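Local coordinates for protein phosphotriesterase, putative (Deinococcus radiodurans, PDB 4J35) that probably hydrolyses lactones with two divalent metal ions, and is here a variant engineered for organophosphate hydrolysis, at residues G38-A43 and P76-E81; L157-A162 and P184-L189; P238-R243 and P289-D294. The protein carries 7 engineered substitutions. One frame throughout, in Å; residues are numbered along the deposited sequence.

Contact 1 of 3, residues G38-A43 and P76-E81; sequences GPFDHA and PAFLRE
F78, two residues into helix 76-86, meets both aromatic side chains of 38-43, F40 and H42. Its CG lies anti to the backbone N (chi1 -178°), which carries the ring off the helix toward the turn that opens helix 42-58. F40 comes over one face of this ring, and its CZ stops 4.0 Å from F78 CE1, offset toward the rim. With centroids 5.5 Å apart and planes at 79°, the pair is T-shaped, F40 giving the edge. F78 is in turn the edge for H42: the CD1/CE1 side of its ring addresses an imidazole face, at a centroid separation of 5.7 Å and almost perpendicular. Two edge-to-face contacts thus meet on one phenyl ring, and A45, C49 and V24 pack against it from helix 42-58 and strand 17-26.

One helical turn further on, E81 reaches back to the same imidazole. H42 NE2 donates to the syn lone pair of E81 OE2 at 2.9 Å, with an N-H...O angle of 173°; the oxygen lies in the ring plane, and carboxylate and ring are nearly coplanar. The bond at the ring edge and the phenyl at its face together probably fix the rotation of H42. D41 caps the helix beginning beside it, its OD1 taking the N-H of A44. An aromatic cluster closed by a His-carboxylate bond therefore joins the N-terminal ends of two neighbouring outer helices, following strands 17-26 and 61-66 in the TIM-barrel fold of the phosphotriesterase family.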
ATOM      1  N   GLY A  38       8.787  -3.094  24.699  1.00 30.86           N
ATOM      2  CA  GLY A  38       7.826  -3.374  23.630  1.00 29.18           C
ATOM      3  C   GLY A  38       8.335  -4.383  22.601  1.00 33.78           C
ATOM      4  O   GLY A  38       8.406  -4.082  21.398  1.00 34.71           O
ATOM      5  N   PRO A  39       8.704  -5.582  23.070  1.00 38.32           N
ATOM      6  CA  PRO A  39       9.203  -6.656  22.208  1.00 38.33           C
ATOM      7  C   PRO A  39       8.103  -7.245  21.338  1.00 37.87           C
ATOM      8  O   PRO A  39       6.902  -7.098  21.622  1.00 38.78           O
ATOM      9  CB  PRO A  39       9.666  -7.707  23.219  1.00 41.56           C
ATOM     10  CG  PRO A  39       8.718  -7.550  24.331  1.00 43.82           C
ATOM     11  CD  PRO A  39       8.535  -6.050  24.458  1.00 43.35           C
ATOM     12  N   PHE A  40       8.500  -7.943  20.284  1.00 35.70           N
ATOM     13  CA  PHE A  40       7.520  -8.584  19.421  1.00 34.91           C
ATOM     14  C   PHE A  40       6.952  -9.817  20.121  1.00 40.51           C
ATOM     15  O   PHE A  40       7.706 -10.692  20.527  1.00 43.16           O
ATOM     16  CB  PHE A  40       8.177  -9.002  18.114  1.00 38.69           C
ATOM     17  CG  PHE A  40       7.224  -9.545  17.096  1.00 42.36           C
ATOM     18  CD1 PHE A  40       6.036  -8.897  16.826  1.00 34.91           C
ATOM     19  CD2 PHE A  40       7.534 -10.690  16.382  1.00 51.57           C
ATOM     20  CE1 PHE A  40       5.168  -9.377  15.864  1.00 33.28           C
ATOM     21  CE2 PHE A  40       6.665 -11.185  15.416  1.00 46.08           C
ATOM     22  CZ  PHE A  40       5.486 -10.526  15.156  1.00 40.43           C
ATOM     23  N   ASP A  41       5.636  -9.885  20.248  1.00 42.20           N
ATOM     24  CA  ASP A  41       4.991 -11.054  20.825  1.00 50.51           C
ATOM     25  C   ASP A  41       4.514 -11.896  19.677  1.00 43.52           C
ATOM     26  O   ASP A  41       3.416 -11.692  19.149  1.00 39.11           O
ATOM     27  CB  ASP A  41       3.813 -10.671  21.723  1.00 54.62           C
ATOM     28  CG  ASP A  41       3.172 -11.891  22.407  1.00 53.99           C
ATOM     29  OD1 ASP A  41       3.462 -13.039  21.992  1.00 51.12           O
ATOM     30  OD2 ASP A  41       2.388 -11.704  23.363  1.00 61.86           O
ATOM     31  N   HIS A  42       5.352 -12.837  19.272  1.00 44.95           N
ATOM     32  CA  HIS A  42       5.117 -13.563  18.038  1.00 50.64           C
ATOM     33  C   HIS A  42       3.818 -14.373  18.083  1.00 50.34           C
ATOM     34  O   HIS A  42       3.052 -14.373  17.126  1.00 39.15           O
ATOM     35  CB  HIS A  42       6.303 -14.466  17.735  1.00 47.60           C
ATOM     36  CG  HIS A  42       6.118 -15.315  16.513  1.00 51.88           C
ATOM     37  ND1 HIS A  42       5.297 -16.420  16.495  1.00 56.43           N
ATOM     38  CD2 HIS A  42       6.663 -15.231  15.279  1.00 50.89           C
ATOM     39  CE1 HIS A  42       5.332 -16.971  15.294  1.00 60.18           C
ATOM     40  NE2 HIS A  42       6.156 -16.271  14.538  1.00 55.13           N
ATOM     41  N   ALA A  43       3.567 -15.063  19.193  1.00 46.98           N
ATOM     42  CA  ALA A  43       2.369 -15.886  19.298  1.00 45.93           C
ATOM     43  C   ALA A  43       1.118 -15.024  19.247  1.00 46.26           C
ATOM     44  O   ALA A  43       0.159 -15.375  18.589  1.00 41.98           O
ATOM     45  CB  ALA A  43       2.377 -16.728  20.612  1.00 49.59           C
ATOM     46  N   PRO A  76       8.835 -10.552   6.028  1.00 34.78           N
ATOM     47  CA  PRO A  76       8.304 -11.505   5.055  1.00 41.51           C
ATOM     48  C   PRO A  76       8.039 -12.911   5.606  1.00 40.78           C
ATOM     49  O   PRO A  76       7.052 -13.533   5.195  1.00 41.49           O
ATOM     50  CB  PRO A  76       9.395 -11.560   3.984  1.00 39.82           C
ATOM     51  CG  PRO A  76      10.130 -10.276   4.131  1.00 42.33           C
ATOM     52  CD  PRO A  76      10.098  -9.943   5.577  1.00 39.54           C
ATOM     53  N   ALA A  77       8.915 -13.418   6.462  1.00 41.20           N
ATOM     54  CA  ALA A  77       8.726 -14.750   7.025  1.00 41.24           C
ATOM     55  C   ALA A  77       7.474 -14.821   7.916  1.00 39.01           C
ATOM     56  O   ALA A  77       6.806 -15.834   7.921  1.00 41.70           O
ATOM     57  CB  ALA A  77       9.952 -15.164   7.814  1.00 47.57           C
ATOM     58  N   PHE A  78       7.170 -13.757   8.662  1.00 41.23           N
ATOM     59  CA  PHE A  78       5.923 -13.697   9.422  1.00 39.15           C
ATOM     60  C   PHE A  78       4.720 -13.641   8.459  1.00 38.22           C
ATOM     61  O   PHE A  78       3.760 -14.397   8.602  1.00 33.33           O
ATOM     62  CB  PHE A  78       5.920 -12.521  10.425  1.00 38.63           C
ATOM     63  CG  PHE A  78       4.665 -12.457  11.268  1.00 36.68           C
ATOM     64  CD1 PHE A  78       4.524 -13.253  12.395  1.00 39.06           C
ATOM     65  CD2 PHE A  78       3.617 -11.627  10.919  1.00 30.58           C
ATOM     66  CE1 PHE A  78       3.360 -13.224  13.130  1.00 39.92           C
ATOM     67  CE2 PHE A  78       2.453 -11.597  11.663  1.00 37.99           C
ATOM     68  CZ  PHE A  78       2.325 -12.393  12.763  1.00 37.85           C
ATOM     69  N   LEU A  79       4.773 -12.787   7.434  1.00 31.49           N
ATOM     70  CA  LEU A  79       3.693 -12.777   6.454  1.00 30.61           C
ATOM     71  C   LEU A  79       3.461 -14.159   5.829  1.00 42.79           C
ATOM     72  O   LEU A  79       2.324 -14.548   5.581  1.00 39.73           O
ATOM     73  CB  LEU A  79       4.006 -11.785   5.328  1.00 38.09           C
ATOM     74  CG  LEU A  79       4.195 -10.321   5.724  1.00 34.67           C
ATOM     75  CD1 LEU A  79       4.433  -9.528   4.455  1.00 32.83           C
ATOM     76  CD2 LEU A  79       3.001  -9.749   6.477  1.00 33.59           C
ATOM     77  N   ARG A  80       4.533 -14.901   5.559  1.00 37.33           N
ATOM     78  CA  ARG A  80       4.385 -16.270   5.036  1.00 41.35           C
ATOM     79  C   ARG A  80       3.706 -17.198   6.038  1.00 37.90           C
ATOM     80  O   ARG A  80       2.862 -18.012   5.657  1.00 41.02           O
ATOM     81  CB  ARG A  80       5.740 -16.849   4.618  1.00 42.50           C
ATOM     82  CG  ARG A  80       5.657 -18.259   4.037  1.00 49.60           C
ATOM     83  CD  ARG A  80       6.910 -18.612   3.249  1.00 53.01           C
ATOM     84  NE  ARG A  80       8.074 -18.726   4.118  1.00 61.19           N
ATOM     85  CZ  ARG A  80       9.303 -19.014   3.703  1.00 50.54           C
ATOM     86  NH1 ARG A  80       9.551 -19.217   2.419  1.00 60.61           N
ATOM     87  NH2 ARG A  80      10.290 -19.090   4.584  1.00 60.90           N
ATOM     88  N   GLU A  81       4.029 -17.059   7.318  1.00 41.82           N
ATOM     89  CA  GLU A  81       3.346 -17.850   8.340  1.00 43.10           C
ATOM     90  C   GLU A  81       1.854 -17.594   8.334  1.00 55.10           C
ATOM     91  O   GLU A  81       1.064 -18.530   8.462  1.00 46.69           O
ATOM     92  CB  GLU A  81       3.842 -17.517   9.742  1.00 46.61           C
ATOM     93  CG  GLU A  81       5.221 -17.970  10.067  1.00 53.69           C
ATOM     94  CD  GLU A  81       5.571 -17.658  11.509  1.00 60.91           C
ATOM     95  OE1 GLU A  81       4.827 -18.095  12.425  1.00 64.00           O
ATOM     96  OE2 GLU A  81       6.585 -16.966  11.723  1.00 65.91           O
TER

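Contact 2 of 3, residues L157-A162 and P184-L189; sequences LFFRAA and PQQAEL
F159 of helix 153-169 inserts its ring against Q186 and L189 of helix 183-192, joining two consecutive outer helices of the TIM barrel, with the short strand 173-174 between them in sequence. The backbones come nearest at F159 and L189, whose CA atoms are 7.8 Å apart, and the two segments bury 180 Å² between them without a hydrogen bond from one to the other.

The apolar part rests on the two ends of the phenyl group. Near its root, L189 lays one methyl, CD2, 3.7 Å from F159 CD2 and 3.8 Å from F159 CB. The leucine's CG is anti to its own backbone N (chi1 174°), a torsion that sends the branch across to the other helix; it meets the ring obliquely. At the far end the aliphatic portion of Q186 takes over: its CG sits at the ring's edge, close to the ring plane and 3.7 Å from F159 CE2. The two side chains cross at about a right angle, with ring and amide planes 58° apart. F159 is thus held along one flank by a methyl group and then by a methylene group.

The polar part belongs to the Q186 amide, whose partners lie outside both segments. NE2 bonds to the hydroxyl of S146 and to the carbonyl of H176, a ligand of a cobalt ion here, while OE1 bonds to T175 OG1. These bonds satisfy the buried amide and orient it, and they tie the helix to the backbone of a metal-binding residue; the side chain of Q186 remains about 9 Å from a cobalt ion. The amide nitrogen is also part of the packing, since Q186 NE2 lies 3.8 Å from F159 CZ.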
ATOM      1  N   LEU A 157      15.782   9.497  -5.577  1.00 36.83           N
ATOM      2  CA  LEU A 157      16.716   8.402  -5.767  1.00 40.10           C
ATOM      3  C   LEU A 157      15.913   7.127  -5.924  1.00 36.73           C
ATOM      4  O   LEU A 157      16.220   6.313  -6.785  1.00 37.67           O
ATOM      5  CB  LEU A 157      17.644   8.277  -4.552  1.00 37.31           C
ATOM      6  CG  LEU A 157      18.538   9.505  -4.296  1.00 44.29           C
ATOM      7  CD1 LEU A 157      19.139   9.426  -2.912  1.00 46.73           C
ATOM      8  CD2 LEU A 157      19.627   9.600  -5.329  1.00 48.03           C
ATOM      9  N   PHE A 158      14.916   6.958  -5.041  1.00 35.84           N
ATOM     10  CA  PHE A 158      14.108   5.759  -5.002  1.00 31.81           C
ATOM     11  C   PHE A 158      13.178   5.686  -6.209  1.00 34.58           C
ATOM     12  O   PHE A 158      13.011   4.621  -6.782  1.00 35.03           O
ATOM     13  CB  PHE A 158      13.311   5.676  -3.686  1.00 31.59           C
ATOM     14  CG  PHE A 158      14.215   5.593  -2.439  1.00 30.80           C
ATOM     15  CD1 PHE A 158      14.744   6.739  -1.865  1.00 35.36           C
ATOM     16  CD2 PHE A 158      14.508   4.358  -1.844  1.00 36.46           C
ATOM     17  CE1 PHE A 158      15.583   6.653  -0.718  1.00 37.08           C
ATOM     18  CE2 PHE A 158      15.358   4.280  -0.733  1.00 34.51           C
ATOM     19  CZ  PHE A 158      15.875   5.431  -0.165  1.00 35.00           C
ATOM     20  N   PHE A 159      12.584   6.812  -6.598  1.00 35.86           N
ATOM     21  CA  PHE A 159      11.747   6.828  -7.799  1.00 39.25           C
ATOM     22  C   PHE A 159      12.547   6.380  -9.016  1.00 36.96           C
ATOM     23  O   PHE A 159      12.040   5.601  -9.842  1.00 34.82           O
ATOM     24  CB  PHE A 159      11.100   8.213  -8.031  1.00 34.49           C
ATOM     25  CG  PHE A 159       9.865   8.471  -7.186  1.00 37.34           C
ATOM     26  CD1 PHE A 159       9.952   8.577  -5.801  1.00 38.68           C
ATOM     27  CD2 PHE A 159       8.614   8.617  -7.782  1.00 36.90           C
ATOM     28  CE1 PHE A 159       8.832   8.812  -5.014  1.00 38.92           C
ATOM     29  CE2 PHE A 159       7.476   8.849  -7.000  1.00 37.16           C
ATOM     30  CZ  PHE A 159       7.580   8.947  -5.623  1.00 43.31           C
ATOM     31  N   ARG A 160      13.790   6.846  -9.157  1.00 37.52           N
ATOM     32  CA  ARG A 160      14.537   6.489 -10.368  1.00 33.06           C
ATOM     33  C   ARG A 160      14.987   5.042 -10.299  1.00 39.18           C
ATOM     34  O   ARG A 160      14.952   4.338 -11.294  1.00 35.50           O
ATOM     35  CB  ARG A 160      15.758   7.440 -10.611  1.00 34.90           C
ATOM     36  CG  ARG A 160      15.347   8.902 -10.868  1.00 46.61           C
ATOM     37  CD  ARG A 160      16.520   9.783 -11.356  1.00 45.75           C
ATOM     38  NE  ARG A 160      17.523  10.009 -10.330  1.00 43.38           N
ATOM     39  CZ  ARG A 160      17.496  10.998  -9.439  1.00 53.69           C
ATOM     40  NH1 ARG A 160      16.500  11.874  -9.421  1.00 51.49           N
ATOM     41  NH2 ARG A 160      18.478  11.119  -8.557  1.00 64.07           N
ATOM     42  N   ALA A 161      15.378   4.575  -9.115  1.00 36.02           N
ATOM     43  CA  ALA A 161      15.736   3.159  -8.971  1.00 36.56           C
ATOM     44  C   ALA A 161      14.523   2.248  -9.238  1.00 36.74           C
ATOM     45  O   ALA A 161      14.651   1.221  -9.904  1.00 32.93           O
ATOM     46  CB  ALA A 161      16.295   2.887  -7.604  1.00 35.65           C
ATOM     47  N   ALA A 162      13.356   2.605  -8.698  1.00 32.62           N
ATOM     48  CA  ALA A 162      12.146   1.828  -8.950  1.00 36.17           C
ATOM     49  C   ALA A 162      11.753   1.789 -10.441  1.00 34.51           C
ATOM     50  O   ALA A 162      11.350   0.743 -10.953  1.00 33.45           O
ATOM     51  CB  ALA A 162      10.996   2.381  -8.130  1.00 39.65           C
ATOM     52  N   PRO A 184      -0.089  13.992  -8.792  1.00 41.69           N
ATOM     53  CA  PRO A 184       0.210  14.221 -10.218  1.00 44.78           C
ATOM     54  C   PRO A 184       1.727  14.206 -10.523  1.00 39.05           C
ATOM     55  O   PRO A 184       2.194  13.730 -11.586  1.00 42.70           O
ATOM     56  CB  PRO A 184      -0.387  15.606 -10.469  1.00 51.79           C
ATOM     57  CG  PRO A 184      -1.470  15.739  -9.434  1.00 46.17           C
ATOM     58  CD  PRO A 184      -0.857  15.096  -8.198  1.00 39.53           C
ATOM     59  N   GLN A 185       2.495  14.730  -9.589  1.00 41.75           N
ATOM     60  CA  GLN A 185       3.957  14.744  -9.729  1.00 46.75           C
ATOM     61  C   GLN A 185       4.564  13.353  -9.680  1.00 41.10           C
ATOM     62  O   GLN A 185       5.505  13.066 -10.390  1.00 33.42           O
ATOM     63  CB  GLN A 185       4.594  15.592  -8.652  1.00 43.16           C
ATOM     64  CG  GLN A 185       4.352  17.060  -8.815  1.00 56.01           C
ATOM     65  CD  GLN A 185       3.105  17.492  -8.124  1.00 61.25           C
ATOM     66  OE1 GLN A 185       2.169  16.711  -7.973  1.00 43.62           O
ATOM     67  NE2 GLN A 185       3.084  18.735  -7.669  1.00 71.19           N
ATOM     68  N   GLN A 186       4.055  12.475  -8.825  1.00 34.88           N
ATOM     69  CA  GLN A 186       4.572  11.122  -8.809  1.00 32.05           C
ATOM     70  C   GLN A 186       4.311  10.422 -10.150  1.00 30.04           C
ATOM     71  O   GLN A 186       5.161   9.682 -10.676  1.00 35.69           O
ATOM     72  CB  GLN A 186       3.871  10.331  -7.674  1.00 31.62           C
ATOM     73  CG  GLN A 186       4.354  10.664  -6.268  1.00 34.33           C
ATOM     74  CD  GLN A 186       3.768   9.695  -5.240  1.00 31.66           C
ATOM     75  OE1 GLN A 186       2.909   8.887  -5.580  1.00 36.61           O
ATOM     76  NE2 GLN A 186       4.220   9.785  -3.992  1.00 34.41           N
ATOM     77  N   ALA A 187       3.091  10.595 -10.657  1.00 35.04           N
ATOM     78  CA  ALA A 187       2.623   9.874 -11.819  1.00 38.29           C
ATOM     79  C   ALA A 187       3.411  10.398 -13.000  1.00 41.82           C
ATOM     80  O   ALA A 187       3.884   9.645 -13.835  1.00 37.79           O
ATOM     81  CB  ALA A 187       1.108  10.089 -12.035  1.00 32.46           C
ATOM     82  N   GLU A 188       3.602  11.700 -13.003  1.00 32.67           N
ATOM     83  CA  GLU A 188       4.379  12.335 -14.082  1.00 39.01           C
ATOM     84  C   GLU A 188       5.858  11.938 -14.064  1.00 35.24           C
ATOM     85  O   GLU A 188       6.458  11.696 -15.125  1.00 37.58           O
ATOM     86  CB  GLU A 188       4.293  13.830 -13.943  1.00 35.40           C
ATOM     87  CG  GLU A 188       5.143  14.532 -14.999  1.00 45.71           C
ATOM     88  CD  GLU A 188       5.058  16.011 -14.847  1.00 64.14           C
ATOM     89  OE1 GLU A 188       5.284  16.490 -13.712  1.00 74.79           O
ATOM     90  OE2 GLU A 188       4.737  16.683 -15.846  1.00 68.97           O
ATOM     91  N   LEU A 189       6.450  11.885 -12.873  1.00 35.49           N
ATOM     92  CA  LEU A 189       7.843  11.473 -12.731  1.00 33.55           C
ATOM     93  C   LEU A 189       8.049  10.009 -13.150  1.00 43.21           C
ATOM     94  O   LEU A 189       8.902   9.698 -13.973  1.00 36.12           O
ATOM     95  CB  LEU A 189       8.338  11.717 -11.301  1.00 36.29           C
ATOM     96  CG  LEU A 189       9.738  11.214 -10.968  1.00 36.13           C
ATOM     97  CD1 LEU A 189      10.774  11.799 -11.959  1.00 45.82           C
ATOM     98  CD2 LEU A 189      10.131  11.565  -9.530  1.00 36.16           C
TER

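Contact 3 of 3, residues P238-R243 and P289-D294; sequences PTDAER and PLHISD
D240 and H291 face each other from the first turns of two helices whose backbones stay well separated, the nearest CA atoms, those of D240 and I292, being 10.5 Å apart. The gap is bridged by two side chains coming from opposite directions. H291 NE2 donates to D240 OD2 at 2.7 Å, short but somewhat bent, with an N-H...O angle of 151°. The nitrogen approaches on the syn side, 34° out of the carboxylate plane, and the oxygen is slightly tilted from the ring plane. An imidazole CG anti to the backbone N (chi1 172°) points the NE2 end at the aspartate.

Both partners are gripped from behind. H291 ND1 bonds to D295 OD2, one helical turn along, so each ring nitrogen has a carboxylate partner. D240 OD1 takes the N-H of G230 and forms a salt bridge with R243 NH1 at 3.0 Å, whose hydrogen bond is weak. R243 is itself positioned by D206 and by the carbonyl of L231, and P238 CG sits over the centre of its guanidinium face, 4.1 Å above the plane. At the start of helix 240-251, T239 and E242 form a capping box: T239 N donates to E242 OE1 at 2.8 Å, and E242 N returns a bond to T239 OG1 at 3.2 Å.

A leucine in place of H291 would probably leave the buried OD2 of D240 and the carboxylate of D295 without their shared partner, and so uncouple the two helix starts. Lying between two carboxylates, the imidazole is likely to favour the doubly protonated form, making this buried link of outer barrel helices partly ionic.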
ATOM      1  N   PRO A 238      -9.864  13.173   5.213  1.00 45.69           N
ATOM      2  CA  PRO A 238     -11.295  13.425   5.059  1.00 50.37           C
ATOM      3  C   PRO A 238     -12.113  12.369   5.766  1.00 51.10           C
ATOM      4  O   PRO A 238     -11.576  11.363   6.229  1.00 49.27           O
ATOM      5  CB  PRO A 238     -11.512  13.304   3.550  1.00 55.71           C
ATOM      6  CG  PRO A 238     -10.365  12.486   3.065  1.00 60.61           C
ATOM      7  CD  PRO A 238      -9.215  12.857   3.933  1.00 50.39           C
ATOM      8  N   THR A 239     -13.418  12.584   5.807  1.00 52.52           N
ATOM      9  CA  THR A 239     -14.334  11.560   6.261  1.00 44.72           C
ATOM     10  C   THR A 239     -14.604  10.626   5.101  1.00 49.03           C
ATOM     11  O   THR A 239     -14.339  10.961   3.938  1.00 44.84           O
ATOM     12  CB  THR A 239     -15.665  12.181   6.735  1.00 53.73           C
ATOM     13  OG1 THR A 239     -16.387  12.700   5.608  1.00 54.48           O
ATOM     14  CG2 THR A 239     -15.397  13.310   7.729  1.00 50.68           C
ATOM     15  N   ASP A 240     -15.161   9.463   5.411  1.00 39.52           N
ATOM     16  CA  ASP A 240     -15.492   8.488   4.384  1.00 39.56           C
ATOM     17  C   ASP A 240     -16.565   9.027   3.444  1.00 48.92           C
ATOM     18  O   ASP A 240     -16.586   8.712   2.243  1.00 47.43           O
ATOM     19  CB  ASP A 240     -15.963   7.183   5.030  1.00 44.00           C
ATOM     20  CG  ASP A 240     -14.801   6.328   5.531  1.00 44.58           C
ATOM     21  OD1 ASP A 240     -13.632   6.637   5.182  1.00 39.30           O
ATOM     22  OD2 ASP A 240     -15.054   5.343   6.262  1.00 37.61           O
ATOM     23  N   ALA A 241     -17.444   9.855   3.989  1.00 45.92           N
ATOM     24  CA  ALA A 241     -18.516  10.433   3.191  1.00 58.39           C
ATOM     25  C   ALA A 241     -17.918  11.320   2.114  1.00 50.28           C
ATOM     26  O   ALA A 241     -18.387  11.314   0.974  1.00 50.04           O
ATOM     27  CB  ALA A 241     -19.481  11.221   4.063  1.00 59.25           C
ATOM     28  N   GLU A 242     -16.881  12.074   2.468  1.00 47.48           N
ATOM     29  CA  GLU A 242     -16.208  12.922   1.489  1.00 46.65           C
ATOM     30  C   GLU A 242     -15.459  12.057   0.479  1.00 56.96           C
ATOM     31  O   GLU A 242     -15.490  12.324  -0.733  1.00 51.51           O
ATOM     32  CB  GLU A 242     -15.249  13.899   2.168  1.00 45.93           C
ATOM     33  CG  GLU A 242     -15.934  14.846   3.145  1.00 66.06           C
ATOM     34  CD  GLU A 242     -14.959  15.574   4.061  1.00 69.16           C
ATOM     35  OE1 GLU A 242     -13.905  14.998   4.397  1.00 68.45           O
ATOM     36  OE2 GLU A 242     -15.250  16.725   4.455  1.00 73.45           O
ATOM     37  N   ARG A 243     -14.782  11.025   0.974  1.00 42.01           N
ATOM     38  CA  ARG A 243     -14.145  10.060   0.091  1.00 51.80           C
ATOM     39  C   ARG A 243     -15.133   9.583  -0.953  1.00 53.09           C
ATOM     40  O   ARG A 243     -14.853   9.630  -2.135  1.00 40.68           O
ATOM     41  CB  ARG A 243     -13.632   8.846   0.861  1.00 39.37           C
ATOM     42  CG  ARG A 243     -12.406   9.122   1.703  1.00 38.35           C
ATOM     43  CD  ARG A 243     -11.819   7.836   2.277  1.00 35.55           C
ATOM     44  NE  ARG A 243     -10.562   8.109   2.973  1.00 36.56           N
ATOM     45  CZ  ARG A 243     -10.455   8.548   4.225  1.00 40.14           C
ATOM     46  NH1 ARG A 243     -11.533   8.743   4.982  1.00 38.99           N
ATOM     47  NH2 ARG A 243      -9.254   8.788   4.729  1.00 42.21           N
ATOM     48  N   PRO A 289      -9.632  -3.747   8.463  1.00 33.12           N
ATOM     49  CA  PRO A 289      -9.776  -4.234   7.077  1.00 36.56           C
ATOM     50  C   PRO A 289     -11.104  -4.872   6.656  1.00 34.91           C
ATOM     51  O   PRO A 289     -11.215  -5.364   5.540  1.00 33.72           O
ATOM     52  CB  PRO A 289      -8.662  -5.268   6.966  1.00 35.96           C
ATOM     53  CG  PRO A 289      -8.425  -5.701   8.380  1.00 32.52           C
ATOM     54  CD  PRO A 289      -8.588  -4.471   9.194  1.00 35.19           C
ATOM     55  N   LEU A 290     -12.109  -4.888   7.527  1.00 32.00           N
ATOM     56  CA  LEU A 290     -13.408  -5.416   7.152  1.00 32.32           C
ATOM     57  C   LEU A 290     -14.397  -4.322   6.746  1.00 32.50           C
ATOM     58  O   LEU A 290     -15.541  -4.606   6.358  1.00 36.19           O
ATOM     59  CB  LEU A 290     -14.007  -6.182   8.394  1.00 32.46           C
ATOM     60  CG  LEU A 290     -12.996  -7.096   9.075  1.00 32.28           C
ATOM     61  CD1 LEU A 290     -13.636  -7.768  10.339  1.00 35.15           C
ATOM     62  CD2 LEU A 290     -12.531  -8.176   8.156  1.00 35.07           C
ATOM     63  N   HIS A 291     -13.998  -3.074   6.942  1.00 32.55           N
ATOM     64  CA  HIS A 291     -14.845  -1.911   6.720  1.00 32.53           C
ATOM     65  C   HIS A 291     -15.286  -1.773   5.254  1.00 35.40           C
ATOM     66  O   HIS A 291     -16.442  -1.456   4.972  1.00 32.94           O
ATOM     67  CB  HIS A 291     -14.086  -0.682   7.211  1.00 34.68           C
ATOM     68  CG  HIS A 291     -14.730   0.632   6.895  1.00 39.86           C
ATOM     69  ND1 HIS A 291     -16.060   0.895   7.127  1.00 41.20           N
ATOM     70  CD2 HIS A 291     -14.205   1.775   6.405  1.00 40.37           C
ATOM     71  CE1 HIS A 291     -16.330   2.141   6.788  1.00 38.52           C
ATOM     72  NE2 HIS A 291     -15.220   2.696   6.335  1.00 39.78           N
ATOM     73  N   ILE A 292     -14.431  -2.138   4.306  1.00 42.48           N
ATOM     74  CA  ILE A 292     -14.774  -1.859   2.919  1.00 32.63           C
ATOM     75  C   ILE A 292     -15.860  -2.865   2.522  1.00 35.86           C
ATOM     76  O   ILE A 292     -16.925  -2.497   2.035  1.00 35.42           O
ATOM     77  CB  ILE A 292     -13.577  -1.926   1.976  1.00 32.41           C
ATOM     78  CG1 ILE A 292     -12.876  -0.580   2.032  1.00 32.38           C
ATOM     79  CG2 ILE A 292     -14.057  -2.258   0.573  1.00 41.77           C
ATOM     80  CD1 ILE A 292     -11.479  -0.571   1.365  1.00 31.97           C
ATOM     81  N   SER A 293     -15.608  -4.133   2.835  1.00 41.57           N
ATOM     82  CA  SER A 293     -16.598  -5.179   2.636  1.00 42.30           C
ATOM     83  C   SER A 293     -17.943  -4.912   3.330  1.00 37.15           C
ATOM     84  O   SER A 293     -18.998  -5.049   2.695  1.00 39.16           O
ATOM     85  CB  SER A 293     -16.046  -6.524   3.070  1.00 40.66           C
ATOM     86  OG  SER A 293     -14.852  -6.838   2.380  1.00 42.92           O
ATOM     87  N   ASP A 294     -17.936  -4.560   4.622  1.00 40.49           N
ATOM     88  CA  ASP A 294     -19.192  -4.475   5.378  1.00 42.84           C
ATOM     89  C   ASP A 294     -19.962  -3.170   5.181  1.00 48.80           C
ATOM     90  O   ASP A 294     -21.196  -3.167   5.290  1.00 41.61           O
ATOM     91  CB  ASP A 294     -18.960  -4.646   6.911  1.00 33.62           C
ATOM     92  CG  ASP A 294     -18.387  -5.981   7.273  1.00 46.08           C
ATOM     93  OD1 ASP A 294     -18.286  -6.847   6.387  1.00 38.00           O
ATOM     94  OD2 ASP A 294     -18.072  -6.186   8.475  1.00 41.94           O
TER

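Overall arrangement
All three contacts join outer helices of one TIM barrel near the ends of those helices or along their flanks, and none touches another. Contacts 1 and 2 lie on opposite sides of the chain's centre, 31 Å apart between centres. Contact 1 is only partly buried and mixes aromatic edges with a His-carboxylate bond. Contact 2 is buried and wholly van der Waals across its segments, its polar end turned inward. Contact 3, also buried, covers just 66 Å² against 173 and 180 Å², and rests on one His-carboxylate hydrogen bond, probably partly ionic. Helix 42-58 relates two of them: its start belongs to contact 1, while T52, A55 and L56 pack on P289 and L290 of contact 3.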